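Local coordinates for UPF0237 protein SP_0238 (Streptococcus pneumoniae, PDB 1ZPV), which is of unknown function but folds as an ACT domain and forms homodimers, which is consistent with a regulatory, small-molecule-binding role as in other ACT proteins, at residues G24-L29 with A49-D54; D34-T39 with F45-V50; N64-F69 with I77-A82. One frame throughout, in Å; residues are numbered along the deposited sequence. Where two conformers were deposited one is given.

Contact 1 of 3, residues G24-L29 with A49-D54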
loop_
_atom_site.group_PDB
_atom_site.type_symbol
_atom_site.label_atom_id
_atom_site.label_comp_id
_atom_site.label_asym_id
_atom_site.label_seq_id
_atom_site.Cartn_x
_atom_site.Cartn_y
_atom_site.Cartn_z
ATOM N N GLY C 24 -22.792 2.710 5.836
ATOM C CA GLY C 24 -24.247 2.607 5.738
ATOM C C GLY C 24 -24.661 1.352 4.983
ATOM O O GLY C 24 -25.565 0.641 5.438
ATOM N N LYS C 25 -23.983 1.069 3.858
ATOM C CA LYS C 25 -24.226 -0.181 3.093
ATOM C C LYS C 25 -23.910 -1.451 3.904
ATOM O O LYS C 25 -24.686 -2.425 3.906
ATOM C CB LYS C 25 -23.383 -0.182 1.809
ATOM C CG LYS C 25 -23.691 -1.351 0.865
ATOM C CD LYS C 25 -25.136 -1.308 0.400
ATOM C CE LYS C 25 -25.422 -2.444 -0.575
ATOM N NZ LYS C 25 -26.810 -2.292 -1.100
ATOM N N ILE C 26 -22.762 -1.437 4.584
ATOM C CA ILE C 26 -22.371 -2.558 5.472
ATOM C C ILE C 26 -23.459 -2.845 6.538
ATOM O O ILE C 26 -23.849 -3.997 6.748
ATOM C CB ILE C 26 -20.993 -2.287 6.115
ATOM C CG1 ILE C 26 -19.877 -2.238 5.067
ATOM C CG2 ILE C 26 -20.656 -3.280 7.207
ATOM C CD1 ILE C 26 -18.562 -1.717 5.686
ATOM N N ALA C 27 -23.964 -1.802 7.197
ATOM C CA ALA C 27 -25.046 -1.952 8.176
ATOM C C ALA C 27 -26.375 -2.442 7.520
ATOM O O ALA C 27 -27.047 -3.303 8.079
ATOM C CB ALA C 27 -25.263 -0.638 8.938
ATOM N N GLU C 28 -26.709 -1.935 6.330
ATOM C CA GLU C 28 -27.918 -2.388 5.590
ATOM C C GLU C 28 -27.865 -3.888 5.303
ATOM O O GLU C 28 -28.878 -4.606 5.378
ATOM C CB GLU C 28 -28.126 -1.596 4.281
ATOM C CG GLU C 28 -29.258 -2.158 3.353
ATOM C CD GLU C 28 -28.927 -2.017 1.838
ATOM O OE1 GLU C 28 -29.267 -0.957 1.253
ATOM O OE2 GLU C 28 -28.320 -2.943 1.242
ATOM N N LEU C 29 -26.662 -4.372 5.010
ATOM C CA LEU C 29 -26.438 -5.784 4.766
ATOM C C LEU C 29 -26.371 -6.627 6.032
ATOM O O LEU C 29 -26.140 -7.828 5.940
ATOM C CB LEU C 29 -25.150 -5.958 3.953
ATOM C CG LEU C 29 -25.254 -5.475 2.479
ATOM C CD1 LEU C 29 -23.856 -5.418 1.941
ATOM C CD2 LEU C 29 -26.158 -6.314 1.547
ATOM N N ALA C 49 -11.990 -2.073 5.537
ATOM C CA ALA C 49 -12.809 -2.483 6.673
ATOM C C ALA C 49 -12.815 -3.999 6.769
ATOM O O ALA C 49 -12.829 -4.704 5.754
ATOM C CB ALA C 49 -14.245 -1.974 6.570
ATOM N N VAL C 50 -12.794 -4.475 7.992
ATOM C CA VAL C 50 -12.938 -5.896 8.260
ATOM C C VAL C 50 -14.320 -6.012 8.840
ATOM O O VAL C 50 -14.652 -5.325 9.815
ATOM C CB VAL C 50 -11.864 -6.444 9.242
ATOM C CG1 VAL C 50 -12.252 -7.870 9.777
ATOM C CG2 VAL C 50 -10.495 -6.511 8.566
ATOM N N VAL C 51 -15.110 -6.888 8.223
ATOM C CA VAL C 51 -16.521 -7.027 8.546
ATOM C C VAL C 51 -16.780 -8.502 8.879
ATOM O O VAL C 51 -15.994 -9.399 8.510
ATOM C CB VAL C 51 -17.402 -6.510 7.347
ATOM C CG1 VAL C 51 -17.131 -4.957 7.105
ATOM C CG2 VAL C 51 -17.141 -7.345 6.060
ATOM N N SER C 52 -17.848 -8.754 9.617
ATOM C CA SER C 52 -18.221 -10.132 9.977
ATOM C C SER C 52 -19.720 -10.261 10.197
ATOM O O SER C 52 -20.455 -9.242 10.348
ATOM C CB SER C 52 -17.465 -10.575 11.242
ATOM O OG SER C 52 -17.874 -9.795 12.356
ATOM N N SER C 53 -20.176 -11.507 10.179
ATOM C CA SER C 53 -21.553 -11.840 10.503
ATOM C C SER C 53 -21.555 -13.140 11.289
ATOM O O SER C 53 -20.677 -13.976 11.096
ATOM C CB SER C 53 -22.356 -12.047 9.224
ATOM O OG SER C 53 -23.734 -12.328 9.517
ATOM N N ASP C 54 -22.561 -13.333 12.128
ATOM C CA ASP C 54 -22.765 -14.644 12.768
ATOM C C ASP C 54 -23.504 -15.651 11.884
ATOM O O ASP C 54 -23.686 -16.802 12.281
ATOM C CB ASP C 54 -23.371 -14.517 14.181
ATOM C CG ASP C 54 -24.850 -14.150 14.180
ATOM O OD1 ASP C 54 -25.449 -13.949 13.103
ATOM O OD2 ASP C 54 -25.427 -14.065 15.289
#
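Ile26, on the helix 18-28, drops its branched side chain onto Val51 of the strand 44-53, and this apolar touch carries most of the contact. CD1 of Ile26 comes within 3.8 Å of Val51 CG1, and Ile26 CG2 reaches the same methyl at 3.9 Å, so Val51 CG1 sits against both ends of the isoleucine fork. On the strand, a chi1 of -63° sets CG1 of Val51 anti to the carbonyl carbon, pointing at the helix. Ala49, two residues back and on the same face, adds a looser touch: its CB lies 4.4 Å from Ile26 CD1. Val50, between them, turns to the other face, where it packs on Leu41 of the second subunit.

All three touching residues are buried, and the same apolar layer continues through Ile8 on the strand 4-12, Ile33 on the strand 32-41 and Phe66 on the helix 59-72, each of which also meets Ile26.

The polar bonds lie within the helix segment or reach beyond the pair. One turn of helix is tied by the salt bridge from Lys25 NZ to Glu28 OE2, 2.9 Å long and made on the syn side of the carboxylate; the same ammonium also pairs with Glu65 on the helix 59-72. On the strand, Ser52 OG is hydrogen-bonded to Asp34.

One helix residue set over alternate strand residues, with the apolar side chains facing inward, is the helix-on-sheet packing of the ACT domain, a ferredoxin-like alpha/beta sandwich.

Contact 2 of 3, residues D34-T39 with F45-V50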
loop_
_atom_site.group_PDB
_atom_site.type_symbol
_atom_site.label_atom_id
_atom_site.label_comp_id
_atom_site.label_asym_id
_atom_site.label_seq_id
_atom_site.Cartn_x
_atom_site.Cartn_y
_atom_site.Cartn_z
ATOM N N ASP C 34 -15.781 -4.826 12.350
ATOM C CA ASP C 34 -14.797 -5.142 13.388
ATOM C C ASP C 34 -13.642 -4.150 13.437
ATOM O O ASP C 34 -13.049 -3.912 14.497
ATOM C CB ASP C 34 -14.279 -6.553 13.157
ATOM C CG ASP C 34 -15.402 -7.575 13.209
ATOM O OD1 ASP C 34 -16.151 -7.547 14.181
ATOM O OD2 ASP C 34 -15.557 -8.358 12.258
ATOM N N ASP C 35 -13.300 -3.587 12.281
ATOM C CA ASP C 35 -12.225 -2.599 12.214
ATOM C C ASP C 35 -12.339 -1.839 10.904
ATOM O O ASP C 35 -12.909 -2.340 9.918
ATOM C CB ASP C 35 -10.818 -3.233 12.309
ATOM C CG ASP C 35 -9.769 -2.260 12.899
ATOM O OD1 ASP C 35 -10.077 -1.047 12.993
ATOM O OD2 ASP C 35 -8.629 -2.706 13.209
ATOM N N ILE C 36 -11.798 -0.632 10.908
ATOM C CA ILE C 36 -11.887 0.262 9.725
ATOM C C ILE C 36 -10.690 1.204 9.742
ATOM O O ILE C 36 -10.109 1.516 10.820
ATOM C CB ILE C 36 -13.253 1.010 9.712
ATOM C CG1 ILE C 36 -13.565 1.657 8.348
ATOM C CG2 ILE C 36 -13.385 2.035 10.889
ATOM C CD1 ILE C 36 -14.983 2.168 8.239
ATOM N N SER C 37 -10.302 1.641 8.550
ATOM C CA SER C 37 -9.260 2.625 8.405
ATOM C C SER C 37 -9.460 3.321 7.062
ATOM O O SER C 37 -10.047 2.755 6.144
ATOM C CB SER C 37 -7.890 1.951 8.486
ATOM O OG SER C 37 -6.817 2.886 8.532
ATOM N N GLN C 38 -8.990 4.555 6.978
ATOM C CA GLN C 38 -9.059 5.343 5.741
ATOM C C GLN C 38 -7.787 6.124 5.563
ATOM O O GLN C 38 -7.151 6.519 6.549
ATOM C CB GLN C 38 -10.217 6.337 5.743
ATOM C CG GLN C 38 -11.551 5.791 6.196
ATOM C CD GLN C 38 -11.773 5.905 7.709
ATOM O OE1 GLN C 38 -11.767 4.888 8.427
ATOM N NE2 GLN C 38 -11.997 7.143 8.194
ATOM N N THR C 39 -7.421 6.354 4.295
ATOM C CA THR C 39 -6.283 7.203 3.974
ATOM C C THR C 39 -6.447 7.804 2.607
ATOM O O THR C 39 -6.921 7.134 1.674
ATOM C CB THR C 39 -4.921 6.476 3.879
ATOM O OG1 THR C 39 -4.922 5.262 4.632
ATOM C CG2 THR C 39 -3.814 7.440 4.395
ATOM N N PHE C 45 -8.800 8.547 -2.488
ATOM C CA PHE C 45 -9.286 8.296 -1.155
ATOM C C PHE C 45 -9.453 6.800 -1.040
ATOM O O PHE C 45 -10.006 6.169 -1.939
ATOM C CB PHE C 45 -10.639 8.983 -0.899
ATOM C CG PHE C 45 -11.196 8.666 0.457
ATOM C CD1 PHE C 45 -10.551 9.140 1.607
ATOM C CD2 PHE C 45 -12.327 7.854 0.605
ATOM C CE1 PHE C 45 -11.031 8.831 2.868
ATOM C CE2 PHE C 45 -12.823 7.535 1.924
ATOM C CZ PHE C 45 -12.170 8.014 3.019
ATOM N N THR C 46 -8.953 6.221 0.045
ATOM C CA THR C 46 -9.022 4.789 0.218
ATOM C C THR C 46 -9.547 4.431 1.613
ATOM O O THR C 46 -9.353 5.176 2.570
ATOM C CB THR C 46 -7.657 4.132 0.038
ATOM O OG1 THR C 46 -6.861 4.389 1.197
ATOM C CG2 THR C 46 -6.937 4.672 -1.229
HETATM N N MSE C 47 -10.276 3.331 1.712
HETATM C CA MSE C 47 -10.608 2.860 3.065
HETATM C C MSE C 47 -10.559 1.366 3.041
HETATM O O MSE C 47 -10.631 0.749 1.969
HETATM C CB MSE C 47 -11.963 3.395 3.575
HETATM C CG MSE C 47 -13.095 3.131 2.719
HETATM SE SE MSE C 47 -14.747 4.000 3.316
HETATM C CE MSE C 47 -15.199 2.913 4.561
HETATM N N MSE C 48 -10.406 0.788 4.212
HETATM C CA MSE C 48 -10.454 -0.648 4.335
HETATM C C MSE C 48 -11.219 -0.982 5.592
HETATM O O MSE C 48 -11.156 -0.226 6.585
HETATM C CB MSE C 48 -9.041 -1.206 4.331
HETATM C CG MSE C 48 -8.390 -1.104 2.947
HETATM SE SE MSE C 48 -6.716 -2.041 2.806
HETATM C CE MSE C 48 -6.602 -2.338 0.986
ATOM N N ALA C 49 -11.990 -2.073 5.537
ATOM C CA ALA C 49 -12.809 -2.483 6.673
ATOM C C ALA C 49 -12.815 -3.999 6.769
ATOM O O ALA C 49 -12.829 -4.704 5.754
ATOM C CB ALA C 49 -14.245 -1.974 6.570
ATOM N N VAL C 50 -12.794 -4.475 7.992
ATOM C CA VAL C 50 -12.938 -5.896 8.260
ATOM C C VAL C 50 -14.320 -6.012 8.840
ATOM O O VAL C 50 -14.652 -5.325 9.815
ATOM C CB VAL C 50 -11.864 -6.444 9.242
ATOM C CG1 VAL C 50 -12.252 -7.870 9.777
ATOM C CG2 VAL C 50 -10.495 -6.511 8.566
#
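Asp34 and Asp35 share Val50 as their partner, making a classic beta bulge at one end of the antiparallel hairpin formed by strands 32-41 and 44-53. Asp34 N gives a 2.8 Å bond to Val50 O, bent to 131° at the hydrogen, while Asp35 N reaches the same oxygen only weakly. Val50 N answers to Asp35 O at 2.9 Å. Past the bulge the pairing is regular: Ser37 with Met48 and Thr39 with Thr46 are hydrogen-bonded pairs, and Ile36 with Ala49 and Gln38 with Met47 are the non-hydrogen-bonded pairs between them.

The apolar contacts gather on the face of Ile36, Gln38, Met47 and Ala49. Met47, a selenomethionine, bends at chi3 and brings CE to 3.8 Å from Ile36 CD1. Gln38 runs alongside both Met47 and Phe45. Its CG is 3.6 Å from Met47 CB. On the Phe45 side, Gln38 CB lies 3.7 Å from Phe45 CZ. The amide plane of Gln38 stands 61° from that ring. Helix 18-28 covers this face, with Ile18 touching both Phe45 and Met47.

The other face looks to the second subunit, where Ser37 packs on Thr39 and Met48 on Thr46 of that chain. At the bulge, Asp35 OD2 accepts a bond from Asp42 N of the second subunit, and Asp35 OD1 accepts a hydrogen bond from Ile36 N. Asp34 OD2 forms a salt bridge with Lys5.

At the far end, Thr39 O is gripped twice by one residue: Thr46 N and Thr46 OG1 both donate to it at 2.8 Å, approaching from opposite faces of the carbonyl plane. A chi1 of 75° holds that hydroxyl between its own backbone N and carbonyl carbon.

Contact 3 of 3, residues N64-F69 with I77-A82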
loop_
_atom_site.group_PDB
_atom_site.type_symbol
_atom_site.label_atom_id
_atom_site.label_comp_id
_atom_site.label_asym_id
_atom_site.label_seq_id
_atom_site.Cartn_x
_atom_site.Cartn_y
_atom_site.Cartn_z
ATOM N N ASN C 64 -20.968 -8.827 -6.051
ATOM C CA ASN C 64 -21.789 -8.107 -7.023
ATOM C C ASN C 64 -22.451 -6.880 -6.425
ATOM O O ASN C 64 -22.469 -5.818 -7.045
ATOM C CB ASN C 64 -22.866 -9.014 -7.637
ATOM C CG ASN C 64 -22.315 -9.857 -8.805
ATOM O OD1 ASN C 64 -21.154 -9.732 -9.185
ATOM N ND2 ASN C 64 -23.149 -10.732 -9.342
ATOM N N GLU C 65 -23.031 -7.051 -5.248
ATOM C CA GLU C 65 -23.745 -5.961 -4.572
ATOM C C GLU C 65 -22.823 -4.795 -4.183
ATOM O O GLU C 65 -23.185 -3.619 -4.388
ATOM C CB GLU C 65 -24.484 -6.509 -3.363
ATOM C CG GLU C 65 -25.251 -5.486 -2.586
ATOM C CD GLU C 65 -26.616 -5.161 -3.188
ATOM O OE1 GLU C 65 -26.945 -5.588 -4.329
ATOM O OE2 GLU C 65 -27.357 -4.468 -2.477
ATOM N N PHE C 66 -21.630 -5.101 -3.668
ATOM C CA PHE C 66 -20.670 -4.044 -3.335
ATOM C C PHE C 66 -20.139 -3.296 -4.570
ATOM O O PHE C 66 -20.007 -2.077 -4.547
ATOM C CB PHE C 66 -19.538 -4.597 -2.449
ATOM C CG PHE C 66 -19.885 -4.606 -0.970
ATOM C CD1 PHE C 66 -19.987 -5.792 -0.263
ATOM C CD2 PHE C 66 -20.103 -3.422 -0.293
ATOM C CE1 PHE C 66 -20.280 -5.771 1.136
ATOM C CE2 PHE C 66 -20.408 -3.391 1.066
ATOM C CZ PHE C 66 -20.505 -4.547 1.786
ATOM N N GLU C 67 -19.891 -4.022 -5.641
ATOM C CA GLU C 67 -19.435 -3.408 -6.885
ATOM C C GLU C 67 -20.543 -2.514 -7.457
ATOM O O GLU C 67 -20.296 -1.388 -7.904
ATOM C CB GLU C 67 -18.983 -4.493 -7.871
ATOM C CG GLU C 67 -18.753 -3.986 -9.297
ATOM C CD GLU C 67 -18.158 -5.050 -10.190
ATOM O OE1 GLU C 67 -18.865 -6.038 -10.544
ATOM O OE2 GLU C 67 -16.971 -4.889 -10.556
ATOM N N ALA C 68 -21.775 -2.997 -7.431
ATOM C CA ALA C 68 -22.892 -2.194 -7.914
ATOM C C ALA C 68 -23.094 -0.935 -7.056
ATOM O O ALA C 68 -23.317 0.161 -7.606
ATOM C CB ALA C 68 -24.178 -3.022 -7.966
ATOM N N PHE C 69 -23.039 -1.089 -5.724
ATOM C CA PHE C 69 -23.162 0.056 -4.830
ATOM C C PHE C 69 -22.003 1.044 -5.011
ATOM O O PHE C 69 -22.214 2.267 -5.090
ATOM C CB PHE C 69 -23.251 -0.357 -3.356
ATOM C CG PHE C 69 -23.316 0.832 -2.420
ATOM C CD1 PHE C 69 -24.475 1.582 -2.319
ATOM C CD2 PHE C 69 -22.179 1.236 -1.701
ATOM C CE1 PHE C 69 -24.527 2.724 -1.496
ATOM C CE2 PHE C 69 -22.214 2.347 -0.860
ATOM C CZ PHE C 69 -23.399 3.106 -0.760
ATOM N N ILE C 77 -15.206 -1.034 -5.154
ATOM C CA ILE C 77 -15.232 -1.752 -3.874
ATOM C C ILE C 77 -14.906 -3.231 -4.079
ATOM O O ILE C 77 -15.567 -3.892 -4.855
ATOM C CB ILE C 77 -16.568 -1.618 -3.154
ATOM C CG1 ILE C 77 -16.890 -0.140 -2.930
ATOM C CG2 ILE C 77 -16.519 -2.420 -1.785
ATOM C CD1 ILE C 77 -18.299 0.180 -2.367
ATOM N N ASN C 78 -13.924 -3.741 -3.345
ATOM C CA ASN C 78 -13.552 -5.146 -3.457
ATOM C C ASN C 78 -13.896 -5.814 -2.122
ATOM O O ASN C 78 -13.760 -5.184 -1.048
ATOM C CB ASN C 78 -12.059 -5.275 -3.832
ATOM C CG ASN C 78 -11.785 -5.020 -5.350
ATOM O OD1 ASN C 78 -11.569 -5.965 -6.129
ATOM N ND2 ASN C 78 -11.791 -3.757 -5.760
ATOM N N ILE C 79 -14.401 -7.039 -2.159
ATOM C CA ILE C 79 -14.569 -7.800 -0.899
ATOM C C ILE C 79 -13.903 -9.172 -1.029
ATOM O O ILE C 79 -14.029 -9.834 -2.077
ATOM C CB ILE C 79 -16.064 -7.879 -0.438
ATOM C CG1 ILE C 79 -16.210 -8.633 0.906
ATOM C CG2 ILE C 79 -16.986 -8.418 -1.564
ATOM C CD1 ILE C 79 -17.618 -8.516 1.530
ATOM N N GLN C 80 -13.193 -9.590 0.025
ATOM C CA GLN C 80 -12.461 -10.842 0.022
ATOM C C GLN C 80 -12.845 -11.599 1.297
ATOM O O GLN C 80 -12.673 -11.056 2.387
ATOM C CB GLN C 80 -10.959 -10.515 0.029
ATOM C CG GLN C 80 -10.025 -11.693 0.180
ATOM C CD GLN C 80 -10.135 -12.660 -0.988
ATOM O OE1 GLN C 80 -9.754 -12.337 -2.115
ATOM N NE2 GLN C 80 -10.676 -13.851 -0.721
ATOM N N SER C 81 -13.337 -12.836 1.172
ATOM C CA SER C 81 -13.580 -13.671 2.355
ATOM C C SER C 81 -12.243 -13.909 3.041
ATOM O O SER C 81 -11.236 -14.229 2.370
ATOM C CB SER C 81 -14.194 -15.029 1.960
ATOM O OG SER C 81 -14.342 -15.816 3.108
ATOM N N ALA C 82 -12.251 -13.845 4.368
ATOM C CA ALA C 82 -11.080 -14.161 5.198
ATOM C C ALA C 82 -10.718 -15.662 5.170
ATOM O O ALA C 82 -9.590 -16.035 5.503
ATOM C CB ALA C 82 -11.342 -13.723 6.633
HETATM O O HOH W 1 -17.302 -0.704 -7.125
HETATM O O HOH W 2 -15.201 -4.447 -7.649
#
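Ile77 O is held at 2.9 Å by a water that donates to it and also turns, over a long and weak bond, toward Glu67 OE2. A second water sits at the amide of the same residue: it accepts from Ile77 N at 2.9 Å and donates to Glu67 O. Two waters therefore bridge the same pair of residues, one through the backbone carbonyl of Glu67 and the other through its carboxylate, and they link helix to strand where no direct polar bond does. The extended Glu67 side chain carries its carboxylate away from the strand, which is why a water is needed to connect it to Ile77 O.

Beneath this polar margin the packing is apolar. Ile77 is directed toward the helix and touches both phenylalanines, Phe66 with CG2 and Phe69 with CD1. Its CG2 lies 3.8 Å from Phe66 CB, and its CD1 rests 3.6 Å from Phe66 O. The same CD1 meets Phe69 at the edge of the ring, near the ring plane, 4.1 Å from CD2. Two residues along the strand, Ile79 meets the CD1/CE1 side of the Phe66 ring: its CD1 is 3.8 Å from Phe66 CE1. With chi1 at -178°, Ile79 reaches out as an extended arm to that ring carbon. Asn78, between the isoleucines, turns away from the helix and packs on Asn78 of the second subunit.

Phe66 also touches Ile8 on the strand 4-12 and Ile26 on the helix 18-28, so its ring lies where both helices meet the sheet. Helix 59-72 runs nearly antiparallel to the edge strand 75-81, their short segments 7.3 Å apart at the axes and 164° in direction, the helix-over-sheet layer of the ferredoxin-like ACT fold.

How the contacts relate
All three contacts belong to one ACT domain and one antiparallel sheet, ordered 32-41, 44-53, 4-12, 75-81. Contacts 1 and 2, with centres about 12 Å apart, share Ala49 and Val50: strand 44-53 meets helix 18-28 in one and its hairpin partner in the other. Contact 3 follows both along the chain, its centre about 11 Å from contact 1 and 14 Å from contact 2, and joins helix 59-72 to the opposite edge strand. The two helices lie side by side on the sheet, held by Leu29 against Phe66 and Lys25 against Phe69. The sheet's other face meets the second subunit at all three contacts, consistent with the homodimer.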